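Local coordinates for uncharacterized protein (Bacteroides ovatus, PDB 4IRT), which is of unknown function but, as a BNR repeat-containing beta-propeller protein, is a putative neuraminidase that may act on sialic acid-containing glycans, at residues S337-A342 with D356-S361; I329-E334 with A364-H369; K379-V384 with V405-M410; R293-R298 with S350-T355. All coordinates share one frame; numbering follows the deposited sequence. Where two conformers were deposited one is given.

Interaction 1 of 4, residues S337-A342 with D356-S361; sequences SRVSMA and DLTDFS
Ser340 and Asp356 pair where strand 340-344 meets the end of strand 353-356, and the contact runs on into the loop beyond, held mostly by backbone and hydroxyl bonds. The two form an antiparallel non-hydrogen-bonded pair, and Ser340 OG donates to Asp356 OD1 at 2.7 Å, nearly along the carboxylate C-O axis; the same oxygen also takes a salt bridge from Arg335. Next to it Leu357 N reaches Val339 O at 2.7 Å. Both strands belong to a four-stranded antiparallel sheet, the up-and-down blade of a beta-propeller, and here the outermost strand peels away from its neighbour. Thr358 sits where the chain departs. Its OG1 stands between its own backbone N and carbonyl carbon (chi1 60°), from where it accepts from Val339 N at 3.0 Å. The same Thr358 OG1 donates in the carbonyl plane to Phe360 O, and Thr358 CG2 packs on Val339 CG2. A valine in its place would probably leave Val339 N without its acceptor and Phe360 O without its hydroxyl donor. Arg338, in the conformer given, extends alongside the loop, its CD 3.4 Å from Thr358 O and its NE giving a weak bond to Asp359 O at the guanidinium edge; NH1 is held by Arg335 O. On the buried side Val339 CG1 meets Leu357 CD1 at 3.9 Å, and Met341 CB packs against both leucine methyls.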
loop_
_atom_site.group_PDB
_atom_site.type_symbol
_atom_site.label_atom_id
_atom_site.label_comp_id
_atom_site.label_asym_id
_atom_site.label_seq_id
_atom_site.Cartn_x
_atom_site.Cartn_y
_atom_site.Cartn_z
ATOM N N SER A 337 -14.764 13.874 -5.214
ATOM C CA SER A 337 -14.132 12.552 -5.353
ATOM C C SER A 337 -13.210 12.467 -6.560
ATOM O O SER A 337 -13.061 11.413 -7.191
ATOM C CB SER A 337 -15.188 11.429 -5.319
ATOM O OG SER A 337 -16.056 11.620 -4.207
ATOM N N ARG A 338 -12.549 13.585 -6.869
ATOM C CA ARG A 338 -11.505 13.590 -7.884
ATOM C C ARG A 338 -10.231 12.977 -7.295
ATOM O O ARG A 338 -10.145 12.735 -6.086
ATOM C CB ARG A 338 -11.285 15.028 -8.366
ATOM C CG ARG A 338 -12.532 15.574 -9.079
ATOM C CD ARG A 338 -12.450 17.062 -9.367
ATOM N NE ARG A 338 -13.598 17.523 -10.149
ATOM C CZ ARG A 338 -14.687 18.079 -9.624
ATOM N NH1 ARG A 338 -14.802 18.246 -8.310
ATOM N NH2 ARG A 338 -15.670 18.462 -10.419
ATOM N N VAL A 339 -9.253 12.684 -8.143
ATOM C CA VAL A 339 -7.917 12.392 -7.640
ATOM C C VAL A 339 -7.387 13.751 -7.238
ATOM O O VAL A 339 -7.433 14.684 -8.039
ATOM C CB VAL A 339 -7.002 11.781 -8.702
ATOM C CG1 VAL A 339 -5.608 11.603 -8.144
ATOM C CG2 VAL A 339 -7.572 10.455 -9.155
ATOM N N SER A 340 -6.922 13.887 -6.002
ATOM C CA SER A 340 -6.414 15.174 -5.537
ATOM C C SER A 340 -5.009 15.034 -5.005
ATOM O O SER A 340 -4.579 13.916 -4.661
ATOM C CB SER A 340 -7.345 15.764 -4.486
ATOM O OG SER A 340 -8.663 16.020 -4.993
HETATM N N MSE A 341 -4.285 16.162 -4.953
HETATM C CA MSE A 341 -2.923 16.197 -4.440
HETATM C C MSE A 341 -2.729 17.387 -3.546
HETATM O O MSE A 341 -3.167 18.491 -3.863
HETATM C CB MSE A 341 -1.867 16.230 -5.548
HETATM C CG MSE A 341 -0.429 16.304 -5.030
HETATM SE SE MSE A 341 0.755 15.967 -6.592
HETATM C CE MSE A 341 0.702 17.833 -7.032
ATOM N N ALA A 342 -2.044 17.168 -2.427
ATOM C CA ALA A 342 -1.566 18.245 -1.585
ATOM C C ALA A 342 -0.037 18.247 -1.592
ATOM O O ALA A 342 0.595 17.187 -1.568
ATOM C CB ALA A 342 -2.113 18.107 -0.169
ATOM N N ASP A 356 -6.436 19.357 -7.966
ATOM C CA ASP A 356 -7.085 18.149 -8.440
ATOM C C ASP A 356 -6.331 17.658 -9.656
ATOM O O ASP A 356 -6.028 18.448 -10.551
ATOM C CB ASP A 356 -8.553 18.447 -8.795
ATOM C CG ASP A 356 -9.385 18.825 -7.577
ATOM O OD1 ASP A 356 -9.175 18.249 -6.474
ATOM O OD2 ASP A 356 -10.241 19.739 -7.695
ATOM N N LEU A 357 -6.050 16.369 -9.692
ATOM C CA LEU A 357 -5.312 15.762 -10.796
ATOM C C LEU A 357 -6.249 15.213 -11.886
ATOM O O LEU A 357 -5.802 15.010 -13.006
ATOM C CB LEU A 357 -4.381 14.664 -10.297
ATOM C CG LEU A 357 -3.438 15.022 -9.160
ATOM C CD1 LEU A 357 -2.502 13.881 -8.839
ATOM C CD2 LEU A 357 -2.642 16.266 -9.481
ATOM N N THR A 358 -7.521 14.962 -11.553
ATOM C CA THR A 358 -8.531 14.614 -12.538
ATOM C C THR A 358 -9.671 15.618 -12.468
ATOM O O THR A 358 -9.918 16.228 -11.432
ATOM C CB THR A 358 -9.121 13.198 -12.337
ATOM O OG1 THR A 358 -9.741 13.066 -11.047
ATOM C CG2 THR A 358 -8.045 12.106 -12.529
ATOM N N ASP A 359 -10.360 15.793 -13.584
ATOM C CA ASP A 359 -11.522 16.673 -13.602
ATOM C C ASP A 359 -12.802 15.879 -13.363
ATOM O O ASP A 359 -13.877 16.459 -13.279
ATOM C CB ASP A 359 -11.587 17.499 -14.901
ATOM C CG ASP A 359 -11.801 16.655 -16.153
ATOM O OD1 ASP A 359 -12.252 15.497 -16.058
ATOM O OD2 ASP A 359 -11.526 17.180 -17.258
ATOM N N PHE A 360 -12.668 14.562 -13.259
ATOM C CA PHE A 360 -13.798 13.643 -13.043
ATOM C C PHE A 360 -13.679 12.888 -11.720
ATOM O O PHE A 360 -12.584 12.686 -11.203
ATOM C CB PHE A 360 -13.934 12.616 -14.210
ATOM C CG PHE A 360 -12.704 11.797 -14.456
ATOM C CD1 PHE A 360 -12.473 10.616 -13.781
ATOM C CD2 PHE A 360 -11.739 12.236 -15.375
ATOM C CE1 PHE A 360 -11.329 9.858 -14.014
ATOM C CE2 PHE A 360 -10.584 11.488 -15.615
ATOM C CZ PHE A 360 -10.379 10.292 -14.924
ATOM N N SER A 361 -14.822 12.443 -11.214
ATOM C CA SER A 361 -14.901 11.631 -9.988
ATOM C C SER A 361 -14.428 10.222 -10.238
ATOM O O SER A 361 -14.800 9.607 -11.236
ATOM C CB SER A 361 -16.350 11.539 -9.505
ATOM O OG SER A 361 -16.481 10.549 -8.515
#

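Interaction 2 of 4, residues I329-E334 with A364-H369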
loop_
_atom_site.group_PDB
_atom_site.type_symbol
_atom_site.label_atom_id
_atom_site.label_comp_id
_atom_site.label_asym_id
_atom_site.label_seq_id
_atom_site.Cartn_x
_atom_site.Cartn_y
_atom_site.Cartn_z
ATOM N N ILE A 329 -1.276 12.263 -1.999
ATOM C CA ILE A 329 -2.340 11.907 -2.919
ATOM C C ILE A 329 -3.561 11.365 -2.155
ATOM O O ILE A 329 -3.420 10.515 -1.250
ATOM C CB ILE A 329 -1.864 10.877 -3.950
ATOM C CG1 ILE A 329 -0.564 11.323 -4.626
ATOM C CG2 ILE A 329 -2.942 10.650 -4.995
ATOM C CD1 ILE A 329 -0.685 12.620 -5.411
ATOM N N PHE A 330 -4.730 11.925 -2.457
ATOM C CA PHE A 330 -5.949 11.583 -1.780
ATOM C C PHE A 330 -7.188 11.717 -2.681
ATOM O O PHE A 330 -7.073 11.969 -3.868
ATOM C CB PHE A 330 -6.088 12.413 -0.512
ATOM C CG PHE A 330 -6.373 13.866 -0.732
ATOM C CD1 PHE A 330 -5.352 14.760 -1.043
ATOM C CD2 PHE A 330 -7.663 14.375 -0.538
ATOM C CE1 PHE A 330 -5.607 16.117 -1.155
ATOM C CE2 PHE A 330 -7.918 15.724 -0.687
ATOM C CZ PHE A 330 -6.892 16.597 -1.018
ATOM N N ARG A 331 -8.347 11.468 -2.095
ATOM C CA ARG A 331 -9.627 11.622 -2.801
ATOM C C ARG A 331 -10.647 11.969 -1.744
ATOM O O ARG A 331 -10.732 11.294 -0.713
ATOM C CB ARG A 331 -9.943 10.325 -3.541
ATOM C CG ARG A 331 -11.344 10.191 -4.154
ATOM C CD ARG A 331 -12.382 9.694 -3.167
ATOM N NE ARG A 331 -12.102 8.328 -2.769
ATOM C CZ ARG A 331 -12.660 7.688 -1.747
ATOM N NH1 ARG A 331 -13.541 8.276 -0.933
ATOM N NH2 ARG A 331 -12.342 6.426 -1.557
ATOM N N ASP A 332 -11.471 12.976 -2.018
ATOM C CA ASP A 332 -12.378 13.525 -1.000
ATOM C C ASP A 332 -13.717 13.895 -1.631
ATOM O O ASP A 332 -13.762 14.630 -2.619
ATOM C CB ASP A 332 -11.692 14.746 -0.357
ATOM C CG ASP A 332 -12.361 15.238 0.949
ATOM O OD1 ASP A 332 -13.586 15.072 1.166
ATOM O OD2 ASP A 332 -11.611 15.876 1.740
ATOM N N GLU A 333 -14.808 13.400 -1.050
ATOM C CA GLU A 333 -16.159 13.842 -1.447
ATOM C C GLU A 333 -16.322 15.364 -1.456
ATOM O O GLU A 333 -17.056 15.913 -2.299
ATOM C CB GLU A 333 -17.233 13.264 -0.533
ATOM C CG GLU A 333 -17.639 11.849 -0.901
ATOM C CD GLU A 333 -18.927 11.391 -0.211
ATOM O OE1 GLU A 333 -19.637 12.228 0.403
ATOM O OE2 GLU A 333 -19.208 10.177 -0.282
ATOM N N GLU A 334 -15.634 16.046 -0.551
ATOM C CA GLU A 334 -15.645 17.517 -0.535
ATOM C C GLU A 334 -15.111 18.143 -1.808
ATOM O O GLU A 334 -15.376 19.314 -2.056
ATOM C CB GLU A 334 -14.784 18.088 0.616
ATOM C CG GLU A 334 -15.460 18.030 1.961
ATOM C CD GLU A 334 -14.810 18.927 3.014
ATOM O OE1 GLU A 334 -13.783 19.585 2.761
ATOM O OE2 GLU A 334 -15.345 18.967 4.110
ATOM N N ALA A 364 -14.996 5.574 -5.347
ATOM C CA ALA A 364 -14.418 4.763 -4.235
ATOM C C ALA A 364 -12.922 4.496 -4.358
ATOM O O ALA A 364 -12.328 3.839 -3.494
ATOM C CB ALA A 364 -15.161 3.451 -4.135
ATOM N N TRP A 365 -12.326 4.967 -5.438
ATOM C CA TRP A 365 -10.889 4.842 -5.675
ATOM C C TRP A 365 -10.054 5.296 -4.463
ATOM O O TRP A 365 -10.390 6.292 -3.792
ATOM C CB TRP A 365 -10.509 5.697 -6.886
ATOM C CG TRP A 365 -9.038 5.850 -7.200
ATOM C CD1 TRP A 365 -8.331 5.078 -8.049
ATOM C CD2 TRP A 365 -8.139 6.877 -6.757
ATOM N NE1 TRP A 365 -7.052 5.508 -8.137
ATOM C CE2 TRP A 365 -6.899 6.619 -7.358
ATOM C CE3 TRP A 365 -8.245 7.959 -5.877
ATOM C CZ2 TRP A 365 -5.785 7.415 -7.145
ATOM C CZ3 TRP A 365 -7.122 8.746 -5.657
ATOM C CH2 TRP A 365 -5.921 8.481 -6.310
ATOM N N GLU A 366 -9.020 4.504 -4.178
ATOM C CA GLU A 366 -7.909 4.933 -3.383
ATOM C C GLU A 366 -6.631 4.855 -4.198
ATOM O O GLU A 366 -6.505 4.036 -5.119
ATOM C CB GLU A 366 -7.771 4.093 -2.120
ATOM C CG GLU A 366 -9.002 3.994 -1.237
ATOM C CD GLU A 366 -8.722 3.196 0.022
ATOM O OE1 GLU A 366 -8.358 1.998 -0.084
ATOM O OE2 GLU A 366 -8.904 3.748 1.120
ATOM N N PRO A 367 -5.634 5.677 -3.850
ATOM C CA PRO A 367 -4.388 5.653 -4.614
ATOM C C PRO A 367 -3.478 4.464 -4.399
ATOM O O PRO A 367 -3.370 3.934 -3.280
ATOM C CB PRO A 367 -3.638 6.901 -4.137
ATOM C CG PRO A 367 -4.242 7.197 -2.780
ATOM C CD PRO A 367 -5.653 6.729 -2.816
ATOM N N SER A 368 -2.885 4.018 -5.515
ATOM C CA SER A 368 -1.678 3.197 -5.498
ATOM C C SER A 368 -0.773 3.772 -6.605
ATOM O O SER A 368 -1.262 4.383 -7.585
ATOM C CB SER A 368 -1.973 1.695 -5.701
ATOM O OG SER A 368 -2.757 1.456 -6.857
ATOM N N HIS A 369 0.534 3.651 -6.424
ATOM C CA HIS A 369 1.500 4.302 -7.323
ATOM C C HIS A 369 2.710 3.430 -7.605
ATOM O O HIS A 369 2.959 2.416 -6.916
ATOM C CB HIS A 369 1.950 5.652 -6.717
ATOM C CG HIS A 369 3.008 5.550 -5.643
ATOM N ND1 HIS A 369 2.732 5.238 -4.333
ATOM C CD2 HIS A 369 4.337 5.811 -5.689
ATOM C CE1 HIS A 369 3.848 5.282 -3.621
ATOM N NE2 HIS A 369 4.841 5.617 -4.422
#
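Arg331 and Trp365 run past one another head to tail, with the guanidinium and indole planes 61° apart. The arginine chain leaves with CG anti to its own N (chi1 170°) and then bends twice, at chi2 and chi3, which folds the guanidinium back onto the tryptophan backbone. There Arg331 NE and NH2 both point at one atom, Trp365 O, which lies 2.9 Å from NE and 3.0 Å from NH2, almost in the guanidinium plane. The NE bond lies in the carbonyl plane, whereas NH2 sits well above it. Ala364 CA covers one guanidinium face, and NH1 is taken by Ile312 O, fixing the group's rotation in a buried place. This joins strand 325-330, an inner strand of a propeller blade, to the irregular chain that leads from that blade toward helix 371-377. Trp365 turns its ring edge to the strand: its CE3 is 3.7 Å from Arg331 CB, CZ3 meets Phe330 O, and CH2 meets Ile329 CG2. NE1 of the same ring bonds to Phe383 O on strand 381-385. Pro367 follows the ring, its N over one indole face, its CB 3.9 Å from Ile329 CG2 and its CG against Ile329 O.

Interaction 3 of 4, residues K379-V384 with V405-M410; sequences KLHLFV and VLETNM
An antiparallel strand pair, 381-385 beside 401-407, makes up this contact, with Leu382 and Leu406 as its hydrogen-bonded pair. Leu382 N gives to Leu406 O at 2.9 Å and Leu406 N returns to Leu382 O at 2.8 Å. Beyond the regular strands Leu380 O takes two bonds from Thr408: the backbone N comes nearly straight onto it, while OG1, 2.8 Å away in the conformer given, uses a lone pair in the carbonyl plane. Water bridges Leu380 N to Thr408 O. Strand 5-12 flanks 401-407 on its other edge, so the N-terminal strand and two C-terminal strands share one sheet, as in the ring closure of many beta-propellers. His381 CG is anti to the carbonyl carbon (chi1 -73°), which lays the ring beside Glu407; Glu407 CG sits over the imidazole of His381 in a CH-pi contact, 3.8 Å from the centroid. His381 ND1 bonds to Gln35 and Glu407 OE2 pairs with Arg51. Replacing His381 with an alanine is likely to uncover Glu407 CG, open a gap beside Val405 CG1 and leave Gln35 without this partner. On the opposite face Val384 CG2 packs against Leu406 CB at 3.7 Å, and the selenium of selenomethionine Met410 lies 4.1 Å from Leu380 CB.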
loop_
_atom_site.group_PDB
_atom_site.type_symbol
_atom_site.label_atom_id
_atom_site.label_comp_id
_atom_site.label_asym_id
_atom_site.label_seq_id
_atom_site.Cartn_x
_atom_site.Cartn_y
_atom_site.Cartn_z
ATOM N N LYS A 379 9.622 10.178 -10.843
ATOM C CA LYS A 379 8.342 10.396 -11.532
ATOM C C LYS A 379 7.257 9.722 -10.721
ATOM O O LYS A 379 7.496 8.643 -10.148
ATOM C CB LYS A 379 8.375 9.795 -12.922
ATOM C CG LYS A 379 9.277 10.561 -13.876
ATOM C CD LYS A 379 9.419 9.811 -15.187
ATOM C CE LYS A 379 10.085 10.674 -16.239
ATOM N NZ LYS A 379 9.984 10.053 -17.586
ATOM N N LEU A 380 6.098 10.385 -10.632
ATOM C CA LEU A 380 4.940 9.864 -9.893
ATOM C C LEU A 380 3.859 9.455 -10.869
ATOM O O LEU A 380 3.216 10.323 -11.516
ATOM C CB LEU A 380 4.374 10.915 -8.926
ATOM C CG LEU A 380 3.181 10.542 -8.047
ATOM C CD1 LEU A 380 3.551 9.332 -7.193
ATOM C CD2 LEU A 380 2.771 11.727 -7.180
ATOM N N HIS A 381 3.672 8.157 -10.976
ATOM C CA HIS A 381 2.638 7.568 -11.816
ATOM C C HIS A 381 1.666 6.878 -10.898
ATOM O O HIS A 381 2.073 6.107 -10.009
ATOM C CB HIS A 381 3.238 6.575 -12.800
ATOM C CG HIS A 381 3.999 7.214 -13.925
ATOM N ND1 HIS A 381 4.373 6.508 -15.046
ATOM C CD2 HIS A 381 4.472 8.479 -14.106
ATOM C CE1 HIS A 381 5.042 7.301 -15.871
ATOM N NE2 HIS A 381 5.122 8.503 -15.322
ATOM N N LEU A 382 0.396 7.199 -11.097
ATOM C CA LEU A 382 -0.703 6.655 -10.316
ATOM C C LEU A 382 -1.587 5.734 -11.150
ATOM O O LEU A 382 -1.912 6.024 -12.321
ATOM C CB LEU A 382 -1.557 7.806 -9.767
ATOM C CG LEU A 382 -0.897 8.839 -8.864
ATOM C CD1 LEU A 382 -1.802 10.034 -8.603
ATOM C CD2 LEU A 382 -0.543 8.170 -7.548
ATOM N N PHE A 383 -2.035 4.658 -10.502
ATOM C CA PHE A 383 -3.100 3.785 -10.990
ATOM C C PHE A 383 -4.433 4.485 -10.729
ATOM O O PHE A 383 -4.835 4.671 -9.576
ATOM C CB PHE A 383 -3.055 2.427 -10.256
ATOM C CG PHE A 383 -4.020 1.369 -10.805
ATOM C CD1 PHE A 383 -5.405 1.487 -10.627
ATOM C CD2 PHE A 383 -3.550 0.256 -11.493
ATOM C CE1 PHE A 383 -6.299 0.520 -11.133
ATOM C CE2 PHE A 383 -4.427 -0.708 -11.978
ATOM C CZ PHE A 383 -5.813 -0.584 -11.819
ATOM N N VAL A 384 -5.133 4.856 -11.788
ATOM C CA VAL A 384 -6.363 5.649 -11.666
ATOM C C VAL A 384 -7.505 4.942 -12.411
ATOM O O VAL A 384 -7.388 4.640 -13.582
ATOM C CB VAL A 384 -6.143 7.059 -12.222
ATOM C CG1 VAL A 384 -7.445 7.849 -12.266
ATOM C CG2 VAL A 384 -5.135 7.795 -11.348
ATOM N N VAL A 405 -2.901 5.139 -16.391
ATOM C CA VAL A 405 -1.785 5.588 -15.586
ATOM C C VAL A 405 -1.766 7.113 -15.670
ATOM O O VAL A 405 -1.675 7.696 -16.771
ATOM C CB VAL A 405 -0.453 4.968 -16.048
ATOM C CG1 VAL A 405 0.705 5.586 -15.282
ATOM C CG2 VAL A 405 -0.491 3.464 -15.878
ATOM N N LEU A 406 -1.879 7.752 -14.518
ATOM C CA LEU A 406 -1.806 9.183 -14.450
ATOM C C LEU A 406 -0.357 9.572 -14.194
ATOM O O LEU A 406 0.234 9.258 -13.124
ATOM C CB LEU A 406 -2.753 9.706 -13.370
ATOM C CG LEU A 406 -3.075 11.210 -13.391
ATOM C CD1 LEU A 406 -4.218 11.517 -12.435
ATOM C CD2 LEU A 406 -1.868 12.035 -12.993
ATOM N N GLU A 407 0.220 10.223 -15.196
ATOM C CA GLU A 407 1.608 10.669 -15.151
ATOM C C GLU A 407 1.585 12.097 -14.615
ATOM O O GLU A 407 1.176 13.030 -15.298
ATOM C CB GLU A 407 2.218 10.608 -16.553
ATOM C CG GLU A 407 2.137 9.228 -17.195
ATOM C CD GLU A 407 2.836 9.127 -18.550
ATOM O OE1 GLU A 407 2.843 10.126 -19.318
ATOM O OE2 GLU A 407 3.380 8.042 -18.843
ATOM N N THR A 408 2.003 12.259 -13.378
ATOM C CA THR A 408 1.770 13.510 -12.680
ATOM C C THR A 408 2.824 14.534 -13.059
ATOM O O THR A 408 4.024 14.232 -13.070
ATOM C CB THR A 408 1.831 13.345 -11.158
ATOM O OG1 THR A 408 3.173 13.031 -10.786
ATOM C CG2 THR A 408 0.881 12.262 -10.679
ATOM N N ASN A 409 2.366 15.741 -13.381
ATOM C CA ASN A 409 3.243 16.878 -13.556
ATOM C C ASN A 409 3.452 17.516 -12.170
ATOM O O ASN A 409 2.475 17.911 -11.503
ATOM C CB ASN A 409 2.591 17.875 -14.517
ATOM C CG ASN A 409 3.490 19.046 -14.857
ATOM O OD1 ASN A 409 4.571 19.222 -14.288
ATOM N ND2 ASN A 409 3.032 19.868 -15.794
HETATM N N MSE A 410 4.710 17.586 -11.730
HETATM C CA MSE A 410 5.055 18.200 -10.431
HETATM C C MSE A 410 5.994 19.372 -10.609
HETATM O O MSE A 410 5.811 20.212 -11.501
HETATM C CB MSE A 410 5.697 17.132 -9.546
HETATM C CG MSE A 410 4.709 16.016 -9.166
HETATM SE SE MSE A 410 5.841 14.666 -8.319
HETATM C CE MSE A 410 6.794 14.092 -9.942
HETATM O O HOH W 1 5.942 12.381 -12.646
#

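Interaction 4 of 4, residues R293-R298 with S350-T355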
loop_
_atom_site.group_PDB
_atom_site.type_symbol
_atom_site.label_atom_id
_atom_site.label_comp_id
_atom_site.label_asym_id
_atom_site.label_seq_id
_atom_site.Cartn_x
_atom_site.Cartn_y
_atom_site.Cartn_z
ATOM N N ARG A 293 1.660 16.775 11.067
ATOM C CA ARG A 293 0.981 17.930 10.504
ATOM C C ARG A 293 -0.359 17.514 9.924
ATOM O O ARG A 293 -0.534 16.372 9.439
ATOM C CB ARG A 293 1.844 18.617 9.436
ATOM C CG ARG A 293 3.179 19.183 9.929
ATOM C CD ARG A 293 3.039 20.513 10.647
ATOM N NE ARG A 293 4.350 21.106 10.908
ATOM C CZ ARG A 293 5.097 20.771 11.954
ATOM N NH1 ARG A 293 4.638 19.866 12.808
ATOM N NH2 ARG A 293 6.279 21.342 12.155
ATOM N N GLN A 294 -1.298 18.440 9.988
ATOM C CA GLN A 294 -2.606 18.303 9.356
ATOM C C GLN A 294 -2.528 18.894 7.929
ATOM O O GLN A 294 -2.000 19.985 7.719
ATOM C CB GLN A 294 -3.644 19.042 10.161
ATOM C CG GLN A 294 -5.069 18.948 9.619
ATOM C CD GLN A 294 -6.064 19.689 10.503
ATOM O OE1 GLN A 294 -5.853 19.829 11.708
ATOM N NE2 GLN A 294 -7.171 20.123 9.907
ATOM N N ILE A 295 -3.078 18.168 6.975
ATOM C CA ILE A 295 -2.883 18.458 5.570
ATOM C C ILE A 295 -3.962 19.374 5.024
ATOM O O ILE A 295 -3.637 20.320 4.310
ATOM C CB ILE A 295 -2.870 17.168 4.713
ATOM C CG1 ILE A 295 -1.898 16.136 5.263
ATOM C CG2 ILE A 295 -2.549 17.493 3.254
ATOM C CD1 ILE A 295 -0.462 16.585 5.384
ATOM N N THR A 296 -5.229 19.107 5.307
ATOM C CA THR A 296 -6.300 19.995 4.783
ATOM C C THR A 296 -7.187 20.476 5.925
ATOM O O THR A 296 -6.954 20.116 7.063
ATOM C CB THR A 296 -7.107 19.384 3.600
ATOM O OG1 THR A 296 -7.913 18.314 4.053
ATOM C CG2 THR A 296 -6.196 18.872 2.475
ATOM N N ASP A 297 -8.134 21.352 5.633
ATOM C CA ASP A 297 -9.059 21.845 6.637
ATOM C C ASP A 297 -10.458 21.449 6.192
ATOM O O ASP A 297 -11.249 22.275 5.742
ATOM C CB ASP A 297 -8.943 23.372 6.825
ATOM C CG ASP A 297 -9.831 23.893 7.970
ATOM O OD1 ASP A 297 -10.123 23.138 8.939
ATOM O OD2 ASP A 297 -10.253 25.074 7.911
ATOM N N ARG A 298 -10.735 20.158 6.271
ATOM C CA ARG A 298 -12.042 19.627 5.890
ATOM C C ARG A 298 -13.129 20.160 6.823
ATOM O O ARG A 298 -12.886 20.363 7.997
ATOM C CB ARG A 298 -12.032 18.094 5.965
ATOM C CG ARG A 298 -10.951 17.395 5.167
ATOM C CD ARG A 298 -11.091 15.879 5.210
ATOM N NE ARG A 298 -12.261 15.486 4.423
ATOM C CZ ARG A 298 -13.457 15.133 4.902
ATOM N NH1 ARG A 298 -13.690 14.995 6.205
ATOM N NH2 ARG A 298 -14.438 14.869 4.045
ATOM N N SER A 350 5.700 24.503 5.498
ATOM C CA SER A 350 4.874 25.011 4.416
ATOM C C SER A 350 3.387 24.850 4.659
ATOM O O SER A 350 2.921 23.880 5.256
ATOM C CB SER A 350 5.183 24.285 3.102
ATOM O OG SER A 350 6.520 24.458 2.711
ATOM N N LYS A 351 2.632 25.768 4.084
ATOM C CA LYS A 351 1.237 25.502 3.804
ATOM C C LYS A 351 1.134 24.386 2.749
ATOM O O LYS A 351 2.003 24.230 1.877
ATOM C CB LYS A 351 0.564 26.765 3.300
ATOM C CG LYS A 351 0.372 27.794 4.404
ATOM C CD LYS A 351 -0.191 29.103 3.862
ATOM C CE LYS A 351 -0.479 30.098 4.975
ATOM N NZ LYS A 351 -0.689 31.458 4.405
ATOM N N TRP A 352 0.066 23.621 2.833
ATOM C CA TRP A 352 -0.176 22.546 1.880
ATOM C C TRP A 352 -1.085 23.089 0.791
ATOM O O TRP A 352 -2.194 23.515 1.097
ATOM C CB TRP A 352 -0.844 21.389 2.622
ATOM C CG TRP A 352 0.072 20.753 3.621
ATOM C CD1 TRP A 352 0.271 21.144 4.905
ATOM C CD2 TRP A 352 0.917 19.607 3.411
ATOM N NE1 TRP A 352 1.215 20.339 5.500
ATOM C CE2 TRP A 352 1.602 19.370 4.614
ATOM C CE3 TRP A 352 1.163 18.771 2.318
ATOM C CZ2 TRP A 352 2.531 18.340 4.759
ATOM C CZ3 TRP A 352 2.063 17.746 2.458
ATOM C CH2 TRP A 352 2.743 17.530 3.677
ATOM N N THR A 353 -0.622 23.113 -0.462
ATOM C CA THR A 353 -1.434 23.575 -1.581
ATOM C C THR A 353 -2.143 22.378 -2.231
ATOM O O THR A 353 -1.521 21.329 -2.460
ATOM C CB THR A 353 -0.590 24.333 -2.609
ATOM O OG1 THR A 353 0.331 23.438 -3.223
ATOM C CG2 THR A 353 0.168 25.478 -1.947
ATOM N N ILE A 354 -3.437 22.531 -2.491
ATOM C CA ILE A 354 -4.257 21.431 -2.981
ATOM C C ILE A 354 -4.597 21.676 -4.417
ATOM O O ILE A 354 -4.990 22.771 -4.782
ATOM C CB ILE A 354 -5.598 21.308 -2.238
ATOM C CG1 ILE A 354 -5.410 21.501 -0.748
ATOM C CG2 ILE A 354 -6.262 19.969 -2.551
ATOM C CD1 ILE A 354 -4.472 20.502 -0.150
ATOM N N THR A 355 -4.477 20.622 -5.212
ATOM C CA THR A 355 -4.910 20.652 -6.594
ATOM C C THR A 355 -5.649 19.340 -6.899
ATOM O O THR A 355 -5.510 18.351 -6.175
ATOM C CB THR A 355 -3.736 20.805 -7.566
ATOM O OG1 THR A 355 -2.768 19.766 -7.352
ATOM C CG2 THR A 355 -3.054 22.184 -7.440
HETATM O O HOH W 2 -4.471 22.542 2.841
#
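Two bends in Ile295, chi1 -51° and chi2 -58°, carry CD1 over the indole of Trp352, whose CG is anti to the carbonyl carbon, with chi2 86° turning the ring's face to Ile295. Ile295 CD1 lies 3.5 Å from the centroid of the Trp352 six-membered ring and close to its normal, a CH-pi contact made over the face; Trp352 CZ2 is the ring atom that Ile295 CD1 most nearly touches. Ile295 CG2 adds a looser touch 4.0 Å from Trp352 CE3, bringing both isoleucine branches onto the ring. The backbone shares in the packing, since Ile295 O comes to 3.4 Å from Trp352 CB. No direct hydrogen bond joins the segments; instead a water donates to Ile295 O at 2.8 Å and to Trp352 O at 3.0 Å. Farther along, the methyl ends of Thr296 CG2 and Ile354 CD1 meet at 3.5 Å, their side chains crossing at about a right angle. Gln294 NE2 bonds back to Thr296 O within the same segment. The contact lies toward the surface between two propeller blades: strand 290-294 is an outermost strand of one and strand 353-356 of the next, and Ile295 also touches Ala342 of strand 340-344 and Tyr328 of strand 325-330.

Interactions 1, 2 and 4 each have a segment on the sheet of strands 318-322, 325-330, 340-344 and 353-356; interaction 4 ties it to strand 290-294 of the neighbouring blade, while interaction 3 lies in the sheet next to it on another side. Interactions 2 and 3 are buried, interaction 1 partly so, and interaction 4 is at the surface. Backbone ladder bonds dominate interaction 3, hydroxyl and backbone bonds interaction 1, a buried guanidinium on a carbonyl interaction 2, and apolar packing with a bridging water interaction 4. Direct links join them: Ser340 N to Phe330 O, Phe383 N to Ser368 O, Met341 N to Thr355 O, and an Asp332-Arg298 salt bridge. Interactions 3 and 4 do not touch.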